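Local coordinates for protein Asp/Glu-specific dipeptidyl-peptidase (PDB 5JXF) that removes dipeptides from the N-terminus of oligopeptides as a serine peptidase of family S46, with strict specificity for aspartate or glutamate at the P1 position, at residues A[293-304]-A[391-402]. Residues are numbered along the deposited sequence; the frame is centred on the assembly and turned at random.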
loop_
_atom_site.group_PDB
_atom_site.type_symbol
_atom_site.label_atom_id
_atom_site.label_comp_id
_atom_site.label_asym_id
_atom_site.label_seq_id
_atom_site.Cartn_x
_atom_site.Cartn_y
_atom_site.Cartn_z
ATOM N N LEU A 293 15.906 6.098 26.970
ATOM C CA LEU A 293 15.058 7.150 27.505
ATOM C C LEU A 293 14.093 6.601 28.544
ATOM O O LEU A 293 13.808 5.407 28.569
ATOM C CB LEU A 293 14.286 7.836 26.378
ATOM C CG LEU A 293 15.094 8.796 25.506
ATOM C CD1 LEU A 293 14.231 9.382 24.405
ATOM C CD2 LEU A 293 15.721 9.890 26.350
ATOM N N PRO A 294 13.609 7.477 29.430
ATOM C CA PRO A 294 12.522 7.170 30.359
ATOM C C PRO A 294 11.189 7.131 29.632
ATOM O O PRO A 294 11.118 7.629 28.511
ATOM C CB PRO A 294 12.557 8.350 31.312
ATOM C CG PRO A 294 12.979 9.471 30.402
ATOM C CD PRO A 294 14.080 8.860 29.606
ATOM N N SER A 295 10.163 6.577 30.273
ATOM C CA SER A 295 8.810 6.544 29.727
ATOM C C SER A 295 8.344 7.918 29.288
ATOM O O SER A 295 7.702 8.079 28.248
ATOM C CB SER A 295 7.823 5.999 30.768
ATOM O OG SER A 295 8.026 4.621 31.021
ATOM N N PHE A 296 8.675 8.911 30.103
ATOM C CA PHE A 296 8.109 10.241 29.961
ATOM C C PHE A 296 8.678 10.968 28.749
ATOM O O PHE A 296 8.048 11.882 28.207
ATOM C CB PHE A 296 8.348 11.028 31.246
ATOM C CG PHE A 296 8.103 10.219 32.492
ATOM C CD1 PHE A 296 6.806 9.947 32.914
ATOM C CD2 PHE A 296 9.165 9.720 33.234
ATOM C CE1 PHE A 296 6.572 9.199 34.056
ATOM C CE2 PHE A 296 8.939 8.970 34.374
ATOM C CZ PHE A 296 7.637 8.708 34.786
ATOM N N ALA A 297 9.856 10.532 28.311
ATOM C CA ALA A 297 10.492 11.106 27.135
ATOM C C ALA A 297 9.775 10.634 25.886
ATOM O O ALA A 297 9.492 11.418 24.981
ATOM C CB ALA A 297 11.970 10.728 27.081
ATOM N N VAL A 298 9.493 9.338 25.843
ATOM C CA VAL A 298 8.771 8.743 24.735
ATOM C C VAL A 298 7.381 9.381 24.605
ATOM O O VAL A 298 6.948 9.715 23.500
ATOM C CB VAL A 298 8.652 7.209 24.914
ATOM C CG1 VAL A 298 8.083 6.552 23.668
ATOM C CG2 VAL A 298 10.016 6.615 25.245
ATOM N N ALA A 299 6.702 9.581 25.734
ATOM C CA ALA A 299 5.359 10.156 25.716
ATOM C C ALA A 299 5.373 11.575 25.161
ATOM O O ALA A 299 4.471 11.961 24.427
ATOM C CB ALA A 299 4.734 10.132 27.112
ATOM N N GLN A 300 6.406 12.343 25.491
ATOM C CA GLN A 300 6.515 13.707 24.985
ATOM C C GLN A 300 6.735 13.715 23.473
ATOM O O GLN A 300 6.226 14.579 22.754
ATOM C CB GLN A 300 7.652 14.455 25.684
ATOM C CG GLN A 300 7.761 15.916 25.270
ATOM C CD GLN A 300 9.030 16.582 25.776
ATOM O OE1 GLN A 300 10.033 15.922 26.025
ATOM N NE2 GLN A 300 8.977 17.897 25.955
ATOM N N ILE A 301 7.514 12.753 22.998
ATOM C CA ILE A 301 7.779 12.638 21.578
ATOM C C ILE A 301 6.474 12.349 20.866
ATOM O O ILE A 301 6.046 13.070 19.961
ATOM C CB ILE A 301 8.794 11.513 21.268
ATOM C CG1 ILE A 301 10.159 11.828 21.879
ATOM C CG2 ILE A 301 8.886 11.281 19.766
ATOM C CD1 ILE A 301 11.103 10.631 21.922
ATOM N N VAL A 302 5.843 11.274 21.297
ATOM C CA VAL A 302 4.649 10.784 20.643
ATOM C C VAL A 302 3.483 11.769 20.775
ATOM O O VAL A 302 2.815 12.088 19.787
ATOM C CB VAL A 302 4.257 9.423 21.224
ATOM C CG1 VAL A 302 2.853 9.060 20.825
ATOM C CG2 VAL A 302 5.242 8.364 20.767
ATOM N N ASN A 303 3.266 12.268 21.988
ATOM C CA ASN A 303 2.086 13.075 22.271
ATOM C C ASN A 303 2.176 14.547 21.868
ATOM O O ASN A 303 1.154 15.148 21.557
ATOM C CB ASN A 303 1.733 12.999 23.762
ATOM C CG ASN A 303 1.299 11.608 24.196
ATOM O OD1 ASN A 303 0.635 10.883 23.447
ATOM N ND2 ASN A 303 1.642 11.243 25.428
ATOM N N GLU A 304 3.359 15.153 21.863
ATOM C CA GLU A 304 3.355 16.591 21.599
ATOM C C GLU A 304 4.453 17.176 20.715
ATOM O O GLU A 304 4.154 18.051 19.904
ATOM C CB GLU A 304 3.328 17.338 22.931
ATOM C CG GLU A 304 4.020 16.621 24.069
ATOM C CD GLU A 304 3.329 16.867 25.394
ATOM O OE1 GLU A 304 2.200 17.416 25.377
ATOM O OE2 GLU A 304 3.914 16.515 26.443
ATOM N N PHE A 391 12.278 12.774 36.721
ATOM C CA PHE A 391 11.993 12.842 35.295
ATOM C C PHE A 391 10.555 13.266 35.031
ATOM O O PHE A 391 10.307 14.211 34.278
ATOM C CB PHE A 391 12.262 11.496 34.623
ATOM C CG PHE A 391 13.702 11.271 34.269
ATOM C CD1 PHE A 391 14.710 11.527 35.164
ATOM C CD2 PHE A 391 14.046 10.849 33.022
ATOM C CE1 PHE A 391 16.016 11.299 34.813
ATOM C CE2 PHE A 391 15.349 10.641 32.668
ATOM C CZ PHE A 391 16.333 10.873 33.552
ATOM N N GLN A 392 9.616 12.570 35.666
ATOM C CA GLN A 392 8.197 12.840 35.475
ATOM C C GLN A 392 7.889 14.283 35.831
ATOM O O GLN A 392 7.136 14.958 35.136
ATOM C CB GLN A 392 7.353 11.889 36.318
ATOM C CG GLN A 392 5.866 12.055 36.121
ATOM C CD GLN A 392 5.068 11.067 36.937
ATOM O OE1 GLN A 392 5.619 10.346 37.768
ATOM N NE2 GLN A 392 3.762 11.024 36.702
ATOM N N LYS A 393 8.504 14.751 36.912
ATOM C CA LYS A 393 8.382 16.137 37.330
ATOM C C LYS A 393 8.793 17.100 36.223
ATOM O O LYS A 393 7.976 17.883 35.733
ATOM C CB LYS A 393 9.228 16.388 38.576
ATOM N N TYR A 394 10.057 17.020 35.818
ATOM C CA TYR A 394 10.609 17.966 34.854
ATOM C C TYR A 394 10.026 17.808 33.445
ATOM O O TYR A 394 9.786 18.803 32.757
ATOM C CB TYR A 394 12.134 17.839 34.803
ATOM C CG TYR A 394 12.819 18.071 36.136
ATOM C CD1 TYR A 394 12.827 19.326 36.733
ATOM C CD2 TYR A 394 13.483 17.037 36.784
ATOM C CE1 TYR A 394 13.457 19.536 37.953
ATOM C CE2 TYR A 394 14.114 17.236 37.999
ATOM C CZ TYR A 394 14.101 18.484 38.578
ATOM O OH TYR A 394 14.739 18.669 39.786
ATOM N N TYR A 395 9.790 16.571 33.016
ATOM C CA TYR A 395 9.236 16.346 31.682
ATOM C C TYR A 395 7.830 16.924 31.565
ATOM O O TYR A 395 7.438 17.414 30.505
ATOM C CB TYR A 395 9.240 14.853 31.334
ATOM C CG TYR A 395 10.494 14.419 30.604
ATOM C CD1 TYR A 395 10.718 14.799 29.282
ATOM C CD2 TYR A 395 11.467 13.648 31.238
ATOM C CE1 TYR A 395 11.872 14.416 28.607
ATOM C CE2 TYR A 395 12.621 13.258 30.569
ATOM C CZ TYR A 395 12.813 13.646 29.256
ATOM O OH TYR A 395 13.945 13.267 28.583
ATOM N N THR A 396 7.079 16.885 32.663
ATOM C CA THR A 396 5.752 17.490 32.678
ATOM C C THR A 396 5.868 19.013 32.662
ATOM O O THR A 396 5.178 19.685 31.898
ATOM C CB THR A 396 4.921 17.051 33.906
ATOM O OG1 THR A 396 5.045 15.637 34.099
ATOM C CG2 THR A 396 3.452 17.405 33.712
ATOM N N GLU A 397 6.757 19.548 33.495
ATOM C CA GLU A 397 6.944 20.994 33.610
ATOM C C GLU A 397 7.447 21.650 32.319
ATOM O O GLU A 397 6.964 22.717 31.936
ATOM C CB GLU A 397 7.914 21.308 34.753
ATOM N N ILE A 398 8.412 21.011 31.656
ATOM C CA ILE A 398 9.040 21.573 30.461
ATOM C C ILE A 398 8.106 21.565 29.245
ATOM O O ILE A 398 8.268 22.373 28.331
ATOM C CB ILE A 398 10.336 20.803 30.102
ATOM C CG1 ILE A 398 11.246 21.661 29.214
ATOM C CG2 ILE A 398 9.995 19.452 29.443
ATOM C CD1 ILE A 398 12.627 21.068 28.978
ATOM N N THR A 399 7.124 20.663 29.266
ATOM C CA THR A 399 6.208 20.404 28.148
ATOM C C THR A 399 5.779 21.619 27.292
ATOM O O THR A 399 5.938 21.589 26.076
ATOM C CB THR A 399 4.927 19.700 28.670
ATOM O OG1 THR A 399 5.212 18.327 28.958
ATOM C CG2 THR A 399 3.808 19.771 27.640
ATOM N N PRO A 400 5.245 22.695 27.913
ATOM C CA PRO A 400 4.736 23.785 27.070
ATOM C C PRO A 400 5.846 24.633 26.453
ATOM O O PRO A 400 5.635 25.263 25.418
ATOM C CB PRO A 400 3.910 24.632 28.044
ATOM C CG PRO A 400 3.873 23.863 29.334
ATOM C CD PRO A 400 5.076 23.009 29.341
ATOM N N TYR A 401 7.003 24.673 27.102
ATOM C CA TYR A 401 8.149 25.381 26.554
ATOM C C TYR A 401 8.705 24.617 25.366
ATOM O O TYR A 401 8.934 25.197 24.307
ATOM C CB TYR A 401 9.221 25.581 27.623
ATOM C CG TYR A 401 8.690 26.288 28.838
ATOM C CD1 TYR A 401 8.640 27.674 28.891
ATOM C CD2 TYR A 401 8.199 25.570 29.917
ATOM C CE1 TYR A 401 8.139 28.325 29.996
ATOM C CE2 TYR A 401 7.691 26.211 31.027
ATOM C CZ TYR A 401 7.662 27.588 31.061
ATOM O OH TYR A 401 7.157 28.229 32.169
ATOM N N ALA A 402 8.900 23.312 25.546
ATOM C CA ALA A 402 9.439 22.449 24.496
ATOM C C ALA A 402 8.599 22.534 23.227
ATOM O O ALA A 402 9.125 22.668 22.122
ATOM C CB ALA A 402 9.512 21.012 24.984
#
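F296 and Q300 of helix 295-304 face Q392, Y395 and T399 of helix 391-402, the two axes running nearly parallel at 19° and 9.6 Å apart. This is a parallel helix pair within the helical part of the S46 peptidase, with a knob-into-hole contact at Q300. At the start of the pair, CB of Q392 lies over one face of the F296 ring, 3.6 Å from its centroid, in a CH-pi contact. From there the extended Q392 chain passes out over the rim at F296 CE1, CG anti to the backbone N (chi1 -177°), with the amide plane 15° from that of the ring. With an alanine in place of F296, the CH-pi contact would be lost and a gap would probably open beside F391 CB and under Q392 CB, though the contact with Y395 CB would remain. The Y395 ring turns one face to the backbone of helix 295-304, with A297 CA 3.8 Å above its plane. A297 CB meets Y395 OH at 3.6 Å. P294, at the N-cap position, sets its CG 3.8 Å from Y395 CE2. Helix 547-571 also touches P294, F391 and Y395, joining a third helix to this end. Further along, Q300 inserts among Y395, I398, T399 and A402. Its OE1 sits in the plane of the Y395 ring at the edge, 3.5 Å from CE1, with the amide almost perpendicular to the ring. The E304 carboxylate lies across T399, its OE2 3.5 Å from T399 CG2. T399 OG1 donates a hydrogen bond to Y395 O of its own helix. At the far end of the Q300 amide, NE2 lies 3.3 Å from A402 CB.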